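Local coordinates for periplasmic binding protein (Veillonella parvula, PDB 4LJS) that probably binds an iron chelate or a related metal complex between two lobes and delivers it to an ABC importer, as many relatives do, at residues 153-158 against 177-182; 54-59 against 77-82; 112-117 against 140-145; 193-198 against 308-313. All blocks are in the same frame, centred on the assembly; numbering follows the deposited sequence.

Contact 1. Residues 153-158 against 177-182; sequences MEYKYI and EMQQSV
Tyr-155 lies between two side chains of the facing helix, the selenomethionine Met-178 and Gln-179. Met-178 meets it at the ring edge: the methyl CE sits near the ring plane, 3.5 Å from Tyr-155 CE1, and the two chains run alongside, head to tail. The bend at the last torsion of Met-178 (chi3 -63°) turns CE out of the line of the otherwise extended chain, and the same methyl then meets Ile-158 end to end, 3.6 Å from its CD1. Gln-179 crosses the tyrosine obliquely, its amide plane standing at 89° to the ring. NE2 of Gln-179 comes to 3.7 Å from Tyr-155 CD2, while its CG lies 3.7 Å from CE2 of the same ring. No hydrogen bond joins the segments; long side chains fill the space between axes 12.2 Å apart and running at 155°, close to antiparallel. Around this layer, Ile-158 also packs on Ala-171 and Ile-175, earlier on helix 168-188, and Met-178 rests on Ile-303 of helix 299-310. Helix 151-164 turns another side to helix 52-60, which Tyr-157 touches; the contact sets helix 151-164 against helix 168-188, probably the long helix that links the lobes in this family.

Contact 2. Residues 54-59 against 77-82; sequences SIETII and KYVRPE
Glu-56, with the largest buried area here, reaches from helix 52-60 to the backbone of the 77-82 loop. Its OE1 accepts the backbone N-H of Arg-80 at 2.9 Å, with an angle of 160° at the hydrogen; the donor approaches on the syn side but 34° out of the carboxylate plane. Val-79 lies beside the glutamate, the two side chains pointing contrary ways. With CG1 anti to the valine's own backbone N (chi1 174°), that methyl comes to 3.3 Å from Glu-56 OE1 and 4.0 Å from Glu-56 CG. Arg-80 adds CB, 3.6 Å from Glu-56 OE1, but its guanidinium turns elsewhere. There NE bonds Glu-82 OE1 at 3.2 Å, in the guanidinium plane yet above that of the carboxylate, and NH1 forms a salt bridge with Asp-301. The other oxygen of the glutamate, OE2, is held by a salt bridge from Arg-298 and a hydrogen bond from Gln-52, both of which also bond Tyr-78 O. Were Glu-56 an alanine, the Arg-80 N-H would probably lose its acceptor and Arg-298 its carboxylate partner, setting the loop less firmly against the helix. With one oxygen on a backbone N-H and the other facing Arg-298, this buried carboxylate is likely to stay ionised.

Contact 3. Residues 112-117 against 140-145; sequences VGWKST and ESSLGA. With GOL (glycerol), chain B.
Ser-142 turns OG between its backbone N and carbonyl carbon (chi1 73°), bringing the hydroxyl to the amide of Lys-115, while the lysine starts with CG anti to its own N (chi1 165°) and bends at chi3 toward Leu-143. Ser-142 OG accepts the Lys-115 N-H at 3.0 Å (154° at the hydrogen) and also bonds Ala-139 O. Ser-142 CB rests over one face of the Trp-114 indole, a CH-pi contact 4.0 Å from the centroid of the five-membered ring; NE1 of Trp-114 is held by Asn-53. Lys-115 NZ bonds Leu-143 O at 3.1 Å, from above the carbonyl plane, and Lys-115 CD lies 3.5 Å from the same oxygen. With the lysine shortened to alanine, Leu-143 O is likely to lose this donor and the Leu-143 backbone the CD beside it. Glycerol, probably from the crystallisation liquor, links the segments: its O3 takes the Ser-116 N-H and gives a bond to Ser-142 O, and its O2 bonds Ser-116 OG. At the C-terminal ends of parallel strands 110-113 and 135-138, these loops present hydroxyls, backbone polar groups and an indole that can hold a small polyol, consistent with a place near the ligand cleft.

Contact 4. Residues 193-198 against 308-313; sequences KPPKAL and HGLYPN
Pro-195 CD approaches the Tyr-311 ring obliquely, while the side chains as a whole run at about a right angle. This carbon, Pro-195 CD, lies 3.6 Å from Tyr-311 CE1 and 3.5 Å from Tyr-311 OH. The phenol oxygen has its polar partner elsewhere, in Leu-223 O, a bond that would hold the outer end of the ring beside the proline. Leu-310 meets the same proline from the last turn of its helix, also at about a right angle. Its CG stands anti to the carbonyl carbon (chi1 -73°), and the onward chain carries CD2 to 3.8 Å from Pro-195 CG. The same methyl reaches 3.7 Å from Ala-197 CB, so one leucine branch touches both residues whose side chains face the helix. Lys-196, between them, points the opposite way, as expected of alternate residues in an extended chain. No hydrogen bond crosses between the segments, and the four touching residues are buried, making this an apolar seam. Tyr-311 is the first residue to leave helical geometry after helix 299-310. Leu-310 continues the packing onto Val-247 and Phe-249 of strand 247-252, while Pro-195 and Ala-197 bond through their backbones to Asp-226. The contact thereby lays the C-terminal end of helix 299-310 against the start of strand 196-203 in the mixed sheet of the C-terminal lobe.

Overall arrangement
From the N terminus, contact 2 closes first, joining helix 52-60 to the loop after strand 67-71. Contact 3 follows, linking loops beyond strands 110-113 and 135-138, and contact 1 then pairs helices 151-164 and 168-188. Contact 4 closes the longest loop, from strand 196-203 to the end of helix 299-310. All four are in series; none nests or crosses. Contacts 1, 2 and 3 touch one another: Tyr-157 reaches Ser-54 and Val-112, and Glu-154 reaches Ser-141, so they form a continuous N-terminal region. Contact 4 touches none of them; its nearest atoms are about 6 Å from those of contact 1 and about 17 Å from those of contact 3.

Contact 1. Residues 153-158 against 177-182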
loop_
_atom_site.group_PDB
_atom_site.type_symbol
_atom_site.label_atom_id
_atom_site.label_comp_id
_atom_site.label_asym_id
_atom_site.label_seq_id
_atom_site.Cartn_x
_atom_site.Cartn_y
_atom_site.Cartn_z
HETATM N N MSE A 153 -10.418 1.418 3.084
HETATM C CA MSE A 153 -9.905 2.562 2.327
HETATM C C MSE A 153 -9.156 2.117 1.081
HETATM O O MSE A 153 -9.251 2.765 0.043
HETATM C CB MSE A 153 -8.985 3.431 3.177
HETATM C CG MSE A 153 -9.687 4.173 4.273
HETATM SE SE MSE A 153 -8.386 4.995 5.455
HETATM C CE MSE A 153 -9.647 5.715 6.781
ATOM N N GLU A 154 -8.408 1.017 1.188
ATOM C CA GLU A 154 -7.668 0.494 0.038
ATOM C C GLU A 154 -8.612 -0.061 -1.026
ATOM O O GLU A 154 -8.394 0.144 -2.223
ATOM C CB GLU A 154 -6.653 -0.571 0.464
ATOM C CG GLU A 154 -5.601 -0.065 1.442
ATOM C CD GLU A 154 -4.932 1.225 0.974
ATOM O OE1 GLU A 154 -4.523 1.302 -0.209
ATOM O OE2 GLU A 154 -4.821 2.162 1.792
ATOM N N TYR A 155 -9.661 -0.760 -0.591
ATOM C CA TYR A 155 -10.667 -1.272 -1.521
ATOM C C TYR A 155 -11.315 -0.142 -2.323
ATOM O O TYR A 155 -11.443 -0.237 -3.541
ATOM C CB TYR A 155 -11.747 -2.066 -0.781
ATOM C CG TYR A 155 -11.247 -3.354 -0.166
ATOM C CD1 TYR A 155 -10.151 -4.014 -0.700
ATOM C CD2 TYR A 155 -11.875 -3.915 0.945
ATOM C CE1 TYR A 155 -9.687 -5.194 -0.145
ATOM C CE2 TYR A 155 -11.413 -5.098 1.511
ATOM C CZ TYR A 155 -10.314 -5.731 0.958
ATOM O OH TYR A 155 -9.831 -6.907 1.496
ATOM N N LYS A 156 -11.725 0.920 -1.631
ATOM C CA LYS A 156 -12.384 2.042 -2.285
ATOM C C LYS A 156 -11.415 2.706 -3.257
ATOM O O LYS A 156 -11.803 3.132 -4.347
ATOM C CB LYS A 156 -12.875 3.068 -1.257
ATOM C CG LYS A 156 -13.213 4.433 -1.881
ATOM C CD LYS A 156 -13.819 5.417 -0.873
ATOM C CE LYS A 156 -14.001 6.816 -1.479
ATOM N NZ LYS A 156 -12.705 7.538 -1.698
ATOM N N TYR A 157 -10.153 2.784 -2.846
ATOM C CA TYR A 157 -9.098 3.374 -3.655
ATOM C C TYR A 157 -9.036 2.646 -4.989
ATOM O O TYR A 157 -9.070 3.260 -6.054
ATOM C CB TYR A 157 -7.770 3.241 -2.917
ATOM C CG TYR A 157 -6.547 3.763 -3.646
ATOM C CD1 TYR A 157 -6.216 5.115 -3.604
ATOM C CD2 TYR A 157 -5.701 2.900 -4.340
ATOM C CE1 TYR A 157 -5.089 5.596 -4.240
ATOM C CE2 TYR A 157 -4.565 3.374 -4.986
ATOM C CZ TYR A 157 -4.266 4.727 -4.935
ATOM O OH TYR A 157 -3.144 5.223 -5.567
ATOM N N ILE A 158 -8.981 1.323 -4.917
ATOM C CA ILE A 158 -8.924 0.493 -6.115
ATOM C C ILE A 158 -10.189 0.678 -6.954
ATOM O O ILE A 158 -10.130 0.801 -8.177
ATOM C CB ILE A 158 -8.724 -0.985 -5.729
ATOM C CG1 ILE A 158 -7.348 -1.157 -5.078
ATOM C CG2 ILE A 158 -8.856 -1.887 -6.939
ATOM C CD1 ILE A 158 -7.088 -2.518 -4.507
ATOM N N GLU A 177 -10.936 -11.013 -4.845
ATOM C CA GLU A 177 -9.882 -11.981 -4.557
ATOM C C GLU A 177 -9.375 -11.782 -3.131
ATOM O O GLU A 177 -9.229 -12.735 -2.362
ATOM C CB GLU A 177 -8.736 -11.811 -5.558
ATOM C CG GLU A 177 -7.443 -12.531 -5.203
ATOM C CD GLU A 177 -6.384 -12.406 -6.294
ATOM O OE1 GLU A 177 -6.492 -11.483 -7.137
ATOM O OE2 GLU A 177 -5.448 -13.237 -6.312
HETATM N N MSE A 178 -9.120 -10.525 -2.786
HETATM C CA MSE A 178 -8.628 -10.171 -1.463
HETATM C C MSE A 178 -9.669 -10.438 -0.375
HETATM O O MSE A 178 -9.364 -11.030 0.668
HETATM C CB MSE A 178 -8.190 -8.705 -1.454
HETATM C CG MSE A 178 -6.945 -8.459 -2.301
HETATM SE SE MSE A 178 -6.263 -6.619 -2.268
HETATM C CE MSE A 178 -7.761 -5.694 -3.042
ATOM N N GLN A 179 -10.902 -10.012 -0.624
ATOM C CA GLN A 179 -11.970 -10.197 0.349
ATOM C C GLN A 179 -12.282 -11.674 0.598
ATOM O O GLN A 179 -12.501 -12.087 1.736
ATOM C CB GLN A 179 -13.235 -9.474 -0.103
ATOM C CG GLN A 179 -13.105 -7.959 -0.173
ATOM C CD GLN A 179 -14.420 -7.303 -0.564
ATOM O OE1 GLN A 179 -15.224 -7.892 -1.289
ATOM N NE2 GLN A 179 -14.651 -6.089 -0.076
ATOM N N GLN A 180 -12.314 -12.464 -0.470
ATOM C CA GLN A 180 -12.590 -13.890 -0.344
ATOM C C GLN A 180 -11.481 -14.602 0.425
ATOM O O GLN A 180 -11.730 -15.563 1.156
ATOM C CB GLN A 180 -12.760 -14.529 -1.722
ATOM C CG GLN A 180 -14.066 -14.167 -2.401
ATOM C CD GLN A 180 -14.231 -14.817 -3.760
ATOM O OE1 GLN A 180 -13.317 -15.467 -4.272
ATOM N NE2 GLN A 180 -15.403 -14.643 -4.353
ATOM N N SER A 181 -10.256 -14.120 0.243
ATOM C CA SER A 181 -9.098 -14.696 0.898
ATOM C C SER A 181 -9.155 -14.482 2.414
ATOM O O SER A 181 -8.957 -15.423 3.191
ATOM C CB SER A 181 -7.824 -14.087 0.312
ATOM O OG SER A 181 -6.684 -14.640 0.927
ATOM N N VAL A 182 -9.422 -13.244 2.824
ATOM C CA VAL A 182 -9.587 -12.913 4.234
ATOM C C VAL A 182 -10.703 -13.759 4.866
ATOM O O VAL A 182 -10.517 -14.347 5.930
ATOM C CB VAL A 182 -9.909 -11.409 4.437
ATOM C CG1 VAL A 182 -10.360 -11.142 5.865
ATOM C CG2 VAL A 182 -8.690 -10.519 4.075
#

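Contact 2. Residues 54-59 against 77-82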
loop_
_atom_site.group_PDB
_atom_site.type_symbol
_atom_site.label_atom_id
_atom_site.label_comp_id
_atom_site.label_asym_id
_atom_site.label_seq_id
_atom_site.Cartn_x
_atom_site.Cartn_y
_atom_site.Cartn_z
ATOM N N SER A 54 -0.063 4.319 -6.370
ATOM C CA SER A 54 -0.579 4.983 -7.565
ATOM C C SER A 54 -0.139 4.224 -8.815
ATOM O O SER A 54 -0.949 3.915 -9.687
ATOM C CB SER A 54 -0.082 6.430 -7.645
ATOM O OG SER A 54 -0.233 7.099 -6.403
ATOM N N ILE A 55 1.150 3.901 -8.868
ATOM C CA ILE A 55 1.753 3.288 -10.047
ATOM C C ILE A 55 1.262 1.873 -10.292
ATOM O O ILE A 55 0.724 1.580 -11.363
ATOM C CB ILE A 55 3.290 3.293 -9.941
ATOM C CG1 ILE A 55 3.790 4.736 -9.764
ATOM C CG2 ILE A 55 3.913 2.648 -11.180
ATOM C CD1 ILE A 55 5.182 4.842 -9.175
ATOM N N GLU A 56 1.433 1.000 -9.299
ATOM C CA GLU A 56 1.080 -0.409 -9.458
ATOM C C GLU A 56 -0.420 -0.681 -9.570
ATOM O O GLU A 56 -0.822 -1.647 -10.225
ATOM C CB GLU A 56 1.694 -1.273 -8.344
ATOM C CG GLU A 56 3.164 -1.588 -8.566
ATOM C CD GLU A 56 3.664 -2.737 -7.705
ATOM O OE1 GLU A 56 3.684 -3.890 -8.198
ATOM O OE2 GLU A 56 4.044 -2.484 -6.541
ATOM N N THR A 57 -1.250 0.142 -8.928
ATOM C CA THR A 57 -2.699 -0.061 -9.011
ATOM C C THR A 57 -3.202 0.206 -10.431
ATOM O O THR A 57 -3.996 -0.562 -10.972
ATOM C CB THR A 57 -3.487 0.804 -7.995
ATOM O OG1 THR A 57 -3.028 0.525 -6.660
ATOM C CG2 THR A 57 -4.992 0.517 -8.084
ATOM N N ILE A 58 -2.727 1.290 -11.038
ATOM C CA ILE A 58 -3.119 1.603 -12.398
ATOM C C ILE A 58 -2.596 0.533 -13.356
ATOM O O ILE A 58 -3.296 0.115 -14.280
ATOM C CB ILE A 58 -2.654 3.001 -12.817
ATOM C CG1 ILE A 58 -3.437 4.064 -12.039
ATOM C CG2 ILE A 58 -2.840 3.181 -14.317
ATOM C CD1 ILE A 58 -2.790 5.465 -12.069
ATOM N N ILE A 59 -1.378 0.060 -13.112
ATOM C CA ILE A 59 -0.851 -1.049 -13.893
ATOM C C ILE A 59 -1.718 -2.304 -13.737
ATOM O O ILE A 59 -2.046 -2.970 -14.726
ATOM C CB ILE A 59 0.611 -1.348 -13.536
ATOM C CG1 ILE A 59 1.507 -0.183 -13.996
ATOM C CG2 ILE A 59 1.047 -2.653 -14.167
ATOM C CD1 ILE A 59 2.983 -0.343 -13.639
ATOM N N LYS A 77 12.630 -4.111 -9.064
ATOM C CA LYS A 77 12.520 -5.322 -8.246
ATOM C C LYS A 77 11.478 -5.193 -7.134
ATOM O O LYS A 77 11.043 -6.191 -6.573
ATOM C CB LYS A 77 13.863 -5.693 -7.616
ATOM C CG LYS A 77 14.929 -6.143 -8.596
ATOM C CD LYS A 77 16.258 -6.313 -7.870
ATOM C CE LYS A 77 17.407 -6.557 -8.832
ATOM N NZ LYS A 77 18.720 -6.488 -8.129
ATOM N N TYR A 78 11.098 -3.963 -6.808
ATOM C CA TYR A 78 10.108 -3.722 -5.765
ATOM C C TYR A 78 8.705 -3.844 -6.324
ATOM O O TYR A 78 7.746 -3.875 -5.575
ATOM C CB TYR A 78 10.272 -2.325 -5.178
ATOM C CG TYR A 78 11.548 -2.114 -4.408
ATOM C CD1 TYR A 78 12.760 -1.974 -5.063
ATOM C CD2 TYR A 78 11.538 -2.035 -3.023
ATOM C CE1 TYR A 78 13.926 -1.777 -4.362
ATOM C CE2 TYR A 78 12.701 -1.831 -2.314
ATOM C CZ TYR A 78 13.893 -1.701 -2.989
ATOM O OH TYR A 78 15.059 -1.501 -2.287
ATOM N N VAL A 79 8.592 -3.881 -7.648
ATOM C CA VAL A 79 7.307 -4.039 -8.313
ATOM C C VAL A 79 7.012 -5.534 -8.447
ATOM O O VAL A 79 7.938 -6.322 -8.665
ATOM C CB VAL A 79 7.340 -3.360 -9.710
ATOM C CG1 VAL A 79 6.062 -3.621 -10.490
ATOM C CG2 VAL A 79 7.575 -1.869 -9.557
ATOM N N ARG A 80 5.746 -5.926 -8.289
ATOM C CA ARG A 80 5.341 -7.326 -8.489
ATOM C C ARG A 80 5.816 -7.810 -9.853
ATOM O O ARG A 80 5.684 -7.082 -10.837
ATOM C CB ARG A 80 3.817 -7.494 -8.409
ATOM C CG ARG A 80 3.252 -7.523 -7.013
ATOM C CD ARG A 80 1.744 -7.747 -7.005
ATOM N NE ARG A 80 1.390 -9.128 -7.307
ATOM C CZ ARG A 80 1.347 -10.101 -6.400
ATOM N NH1 ARG A 80 1.641 -9.839 -5.135
ATOM N NH2 ARG A 80 1.013 -11.336 -6.755
ATOM N N PRO A 81 6.370 -9.034 -9.910
ATOM C CA PRO A 81 6.944 -9.599 -11.141
ATOM C C PRO A 81 6.051 -9.398 -12.371
ATOM O O PRO A 81 6.548 -8.962 -13.409
ATOM C CB PRO A 81 7.081 -11.094 -10.809
ATOM C CG PRO A 81 7.268 -11.126 -9.328
ATOM C CD PRO A 81 6.467 -9.966 -8.770
ATOM N N GLU A 82 4.754 -9.669 -12.240
ATOM C CA GLU A 82 3.821 -9.574 -13.362
ATOM C C GLU A 82 3.535 -8.149 -13.817
ATOM O O GLU A 82 2.949 -7.948 -14.877
ATOM C CB GLU A 82 2.495 -10.261 -13.024
ATOM C CG GLU A 82 1.692 -9.558 -11.951
ATOM C CD GLU A 82 1.668 -10.335 -10.647
ATOM O OE1 GLU A 82 0.574 -10.455 -10.045
ATOM O OE2 GLU A 82 2.743 -10.827 -10.230
#

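Contact 3. Residues 112-117 against 140-145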
loop_
_atom_site.group_PDB
_atom_site.type_symbol
_atom_site.label_atom_id
_atom_site.label_comp_id
_atom_site.label_asym_id
_atom_site.label_seq_id
_atom_site.Cartn_x
_atom_site.Cartn_y
_atom_site.Cartn_z
ATOM N N VAL A 112 -2.281 11.414 -9.681
ATOM C CA VAL A 112 -2.668 10.544 -8.577
ATOM C C VAL A 112 -1.556 10.530 -7.535
ATOM O O VAL A 112 -0.396 10.245 -7.846
ATOM C CB VAL A 112 -2.935 9.111 -9.063
ATOM C CG1 VAL A 112 -3.389 8.228 -7.897
ATOM C CG2 VAL A 112 -3.964 9.106 -10.196
ATOM N N GLY A 113 -1.896 10.855 -6.298
ATOM C CA GLY A 113 -0.882 10.872 -5.261
ATOM C C GLY A 113 -1.422 10.854 -3.848
ATOM O O GLY A 113 -2.505 10.329 -3.579
ATOM N N TRP A 114 -0.644 11.440 -2.948
ATOM C CA TRP A 114 -0.974 11.492 -1.540
ATOM C C TRP A 114 -1.367 12.910 -1.140
ATOM O O TRP A 114 -1.226 13.853 -1.930
ATOM C CB TRP A 114 0.220 11.019 -0.705
ATOM C CG TRP A 114 0.541 9.570 -0.880
ATOM C CD1 TRP A 114 -0.012 8.715 -1.788
ATOM C CD2 TRP A 114 1.487 8.795 -0.121
ATOM N NE1 TRP A 114 0.529 7.461 -1.646
ATOM C CE2 TRP A 114 1.450 7.481 -0.630
ATOM C CE3 TRP A 114 2.351 9.084 0.944
ATOM C CZ2 TRP A 114 2.251 6.455 -0.117
ATOM C CZ3 TRP A 114 3.148 8.068 1.449
ATOM C CH2 TRP A 114 3.091 6.767 0.917
ATOM N N LYS A 115 -1.859 13.053 0.088
ATOM C CA LYS A 115 -2.236 14.360 0.627
ATOM C C LYS A 115 -1.115 15.391 0.466
ATOM O O LYS A 115 -1.359 16.521 0.044
ATOM C CB LYS A 115 -2.628 14.229 2.105
ATOM C CG LYS A 115 -2.695 15.546 2.894
ATOM C CD LYS A 115 -2.975 15.262 4.370
ATOM C CE LYS A 115 -1.940 15.900 5.286
ATOM N NZ LYS A 115 -1.953 15.286 6.653
ATOM N N SER A 116 0.113 14.988 0.782
ATOM C CA SER A 116 1.264 15.889 0.720
ATOM C C SER A 116 1.707 16.228 -0.706
ATOM O O SER A 116 2.468 17.167 -0.911
ATOM C CB SER A 116 2.449 15.288 1.479
ATOM O OG SER A 116 2.910 14.117 0.814
ATOM N N THR A 117 1.249 15.460 -1.686
ATOM C CA THR A 117 1.670 15.686 -3.067
ATOM C C THR A 117 1.102 16.987 -3.641
ATOM O O THR A 117 1.728 17.632 -4.485
ATOM C CB THR A 117 1.236 14.528 -3.994
ATOM O OG1 THR A 117 1.588 13.271 -3.406
ATOM C CG2 THR A 117 1.898 14.649 -5.360
ATOM N N GLU A 140 -6.987 8.234 0.167
ATOM C CA GLU A 140 -7.575 8.519 1.473
ATOM C C GLU A 140 -6.700 8.033 2.640
ATOM O O GLU A 140 -6.666 8.656 3.697
ATOM C CB GLU A 140 -8.983 7.925 1.585
ATOM C CG GLU A 140 -9.678 8.301 2.875
ATOM C CD GLU A 140 -10.986 7.563 3.080
ATOM O OE1 GLU A 140 -11.327 6.698 2.241
ATOM O OE2 GLU A 140 -11.669 7.852 4.089
ATOM N N SER A 141 -5.981 6.934 2.449
ATOM C CA SER A 141 -5.145 6.402 3.526
ATOM C C SER A 141 -3.864 7.207 3.758
ATOM O O SER A 141 -3.081 6.889 4.660
ATOM C CB SER A 141 -4.794 4.943 3.265
ATOM O OG SER A 141 -3.939 4.830 2.145
ATOM N N SER A 142 -3.648 8.247 2.952
ATOM C CA SER A 142 -2.506 9.133 3.150
ATOM C C SER A 142 -2.849 10.417 3.933
ATOM O O SER A 142 -1.996 11.290 4.097
ATOM C CB SER A 142 -1.891 9.508 1.802
ATOM O OG SER A 142 -2.723 10.420 1.105
ATOM N N LEU A 143 -4.084 10.528 4.419
ATOM C CA LEU A 143 -4.556 11.789 5.009
ATOM C C LEU A 143 -4.036 12.059 6.420
ATOM O O LEU A 143 -4.170 13.171 6.933
ATOM C CB LEU A 143 -6.089 11.863 5.004
ATOM C CG LEU A 143 -6.770 11.874 3.634
ATOM C CD1 LEU A 143 -8.285 11.804 3.799
ATOM C CD2 LEU A 143 -6.365 13.100 2.840
ATOM N N GLY A 144 -3.460 11.045 7.057
ATOM C CA GLY A 144 -2.891 11.234 8.381
ATOM C C GLY A 144 -3.190 10.100 9.336
ATOM O O GLY A 144 -4.173 9.374 9.168
ATOM N N ALA A 145 -2.342 9.964 10.355
ATOM C CA ALA A 145 -2.432 8.858 11.306
ATOM C C ALA A 145 -3.530 9.040 12.356
ATOM O O ALA A 145 -3.901 8.080 13.035
ATOM C CB ALA A 145 -1.083 8.632 11.986
HETATM C C1 GOL B . 2.564 11.529 4.764
HETATM O O1 GOL B . 2.331 12.483 5.775
HETATM C C2 GOL B . 2.530 12.233 3.412
HETATM O O2 GOL B . 3.716 11.970 2.692
HETATM C C3 GOL B . 1.312 11.781 2.607
HETATM O O3 GOL B . 0.239 12.692 2.690
#

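Contact 4. Residues 193-198 against 308-313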
loop_
_atom_site.group_PDB
_atom_site.type_symbol
_atom_site.label_atom_id
_atom_site.label_comp_id
_atom_site.label_asym_id
_atom_site.label_seq_id
_atom_site.Cartn_x
_atom_site.Cartn_y
_atom_site.Cartn_z
ATOM N N LYS A 193 -8.092 -21.261 18.713
ATOM C CA LYS A 193 -7.720 -20.089 19.501
ATOM C C LYS A 193 -7.038 -19.063 18.605
ATOM O O LYS A 193 -6.077 -19.394 17.911
ATOM C CB LYS A 193 -6.778 -20.485 20.640
ATOM C CG LYS A 193 -6.319 -19.320 21.502
ATOM C CD LYS A 193 -5.616 -19.809 22.763
ATOM C CE LYS A 193 -5.204 -18.643 23.652
ATOM N NZ LYS A 193 -4.612 -19.093 24.946
ATOM N N PRO A 194 -7.536 -17.814 18.617
ATOM C CA PRO A 194 -6.968 -16.736 17.799
ATOM C C PRO A 194 -5.510 -16.503 18.158
ATOM O O PRO A 194 -5.188 -16.453 19.342
ATOM C CB PRO A 194 -7.796 -15.509 18.201
ATOM C CG PRO A 194 -9.040 -16.058 18.806
ATOM C CD PRO A 194 -8.637 -17.338 19.470
ATOM N N PRO A 195 -4.636 -16.377 17.150
ATOM C CA PRO A 195 -3.210 -16.155 17.409
ATOM C C PRO A 195 -2.964 -14.735 17.917
ATOM O O PRO A 195 -3.687 -13.816 17.535
ATOM C CB PRO A 195 -2.579 -16.342 16.027
ATOM C CG PRO A 195 -3.655 -15.950 15.077
ATOM C CD PRO A 195 -4.941 -16.416 15.709
ATOM N N LYS A 196 -1.967 -14.564 18.779
ATOM C CA LYS A 196 -1.599 -13.236 19.257
ATOM C C LYS A 196 -0.434 -12.667 18.436
ATOM O O LYS A 196 0.687 -13.192 18.478
ATOM C CB LYS A 196 -1.250 -13.271 20.751
ATOM C CG LYS A 196 -0.829 -11.915 21.304
ATOM C CD LYS A 196 -1.606 -11.516 22.554
ATOM C CE LYS A 196 -1.145 -12.290 23.770
ATOM N NZ LYS A 196 -1.374 -11.506 25.017
ATOM N N ALA A 197 -0.702 -11.591 17.701
ATOM C CA ALA A 197 0.274 -11.038 16.763
ATOM C C ALA A 197 0.884 -9.707 17.209
ATOM O O ALA A 197 0.221 -8.886 17.851
ATOM C CB ALA A 197 -0.352 -10.880 15.378
ATOM N N LEU A 198 2.148 -9.502 16.842
ATOM C CA LEU A 198 2.824 -8.231 17.060
ATOM C C LEU A 198 3.400 -7.703 15.755
ATOM O O LEU A 198 4.146 -8.405 15.074
ATOM C CB LEU A 198 3.946 -8.385 18.088
ATOM C CG LEU A 198 4.829 -7.147 18.256
ATOM C CD1 LEU A 198 4.050 -6.013 18.913
ATOM C CD2 LEU A 198 6.096 -7.474 19.034
ATOM N N HIS A 308 -0.716 -16.197 6.184
ATOM C CA HIS A 308 0.167 -17.356 6.194
ATOM C C HIS A 308 0.977 -17.431 7.488
ATOM O O HIS A 308 1.193 -18.517 8.015
ATOM C CB HIS A 308 1.081 -17.371 4.965
ATOM C CG HIS A 308 0.379 -17.764 3.697
ATOM N ND1 HIS A 308 -0.875 -17.296 3.361
ATOM C CD2 HIS A 308 0.759 -18.579 2.682
ATOM C CE1 HIS A 308 -1.238 -17.805 2.196
ATOM N NE2 HIS A 308 -0.265 -18.589 1.765
ATOM N N GLY A 309 1.398 -16.279 8.008
ATOM C CA GLY A 309 2.092 -16.227 9.285
ATOM C C GLY A 309 1.194 -16.465 10.494
ATOM O O GLY A 309 1.619 -17.055 11.495
ATOM N N LEU A 310 -0.052 -16.001 10.418
ATOM C CA LEU A 310 -0.983 -16.176 11.530
ATOM C C LEU A 310 -1.429 -17.625 11.628
ATOM O O LEU A 310 -1.544 -18.173 12.723
ATOM C CB LEU A 310 -2.211 -15.274 11.370
ATOM C CG LEU A 310 -2.025 -13.777 11.606
ATOM C CD1 LEU A 310 -3.305 -13.036 11.238
ATOM C CD2 LEU A 310 -1.626 -13.510 13.056
ATOM N N TYR A 311 -1.658 -18.252 10.476
ATOM C CA TYR A 311 -2.229 -19.598 10.458
ATOM C C TYR A 311 -1.409 -20.638 9.681
ATOM O O TYR A 311 -1.854 -21.126 8.646
ATOM C CB TYR A 311 -3.659 -19.521 9.917
ATOM C CG TYR A 311 -4.526 -18.557 10.697
ATOM C CD1 TYR A 311 -5.043 -18.906 11.939
ATOM C CD2 TYR A 311 -4.814 -17.286 10.203
ATOM C CE1 TYR A 311 -5.835 -18.032 12.655
ATOM C CE2 TYR A 311 -5.616 -16.398 10.925
ATOM C CZ TYR A 311 -6.122 -16.780 12.147
ATOM O OH TYR A 311 -6.913 -15.915 12.879
ATOM N N PRO A 312 -0.219 -20.999 10.199
ATOM C CA PRO A 312 0.723 -21.911 9.529
ATOM C C PRO A 312 0.124 -23.284 9.230
ATOM O O PRO A 312 0.554 -23.953 8.290
ATOM C CB PRO A 312 1.857 -22.071 10.554
ATOM C CG PRO A 312 1.724 -20.910 11.467
ATOM C CD PRO A 312 0.260 -20.608 11.537
ATOM N N ASN A 313 -0.851 -23.709 10.023
ATOM C CA ASN A 313 -1.485 -25.000 9.783
ATOM C C ASN A 313 -2.432 -24.979 8.594
ATOM O O ASN A 313 -2.597 -25.985 7.909
ATOM C CB ASN A 313 -2.208 -25.499 11.033
ATOM C CG ASN A 313 -1.250 -25.962 12.106
ATOM O OD1 ASN A 313 -0.183 -26.504 11.807
ATOM N ND2 ASN A 313 -1.618 -25.745 13.364
#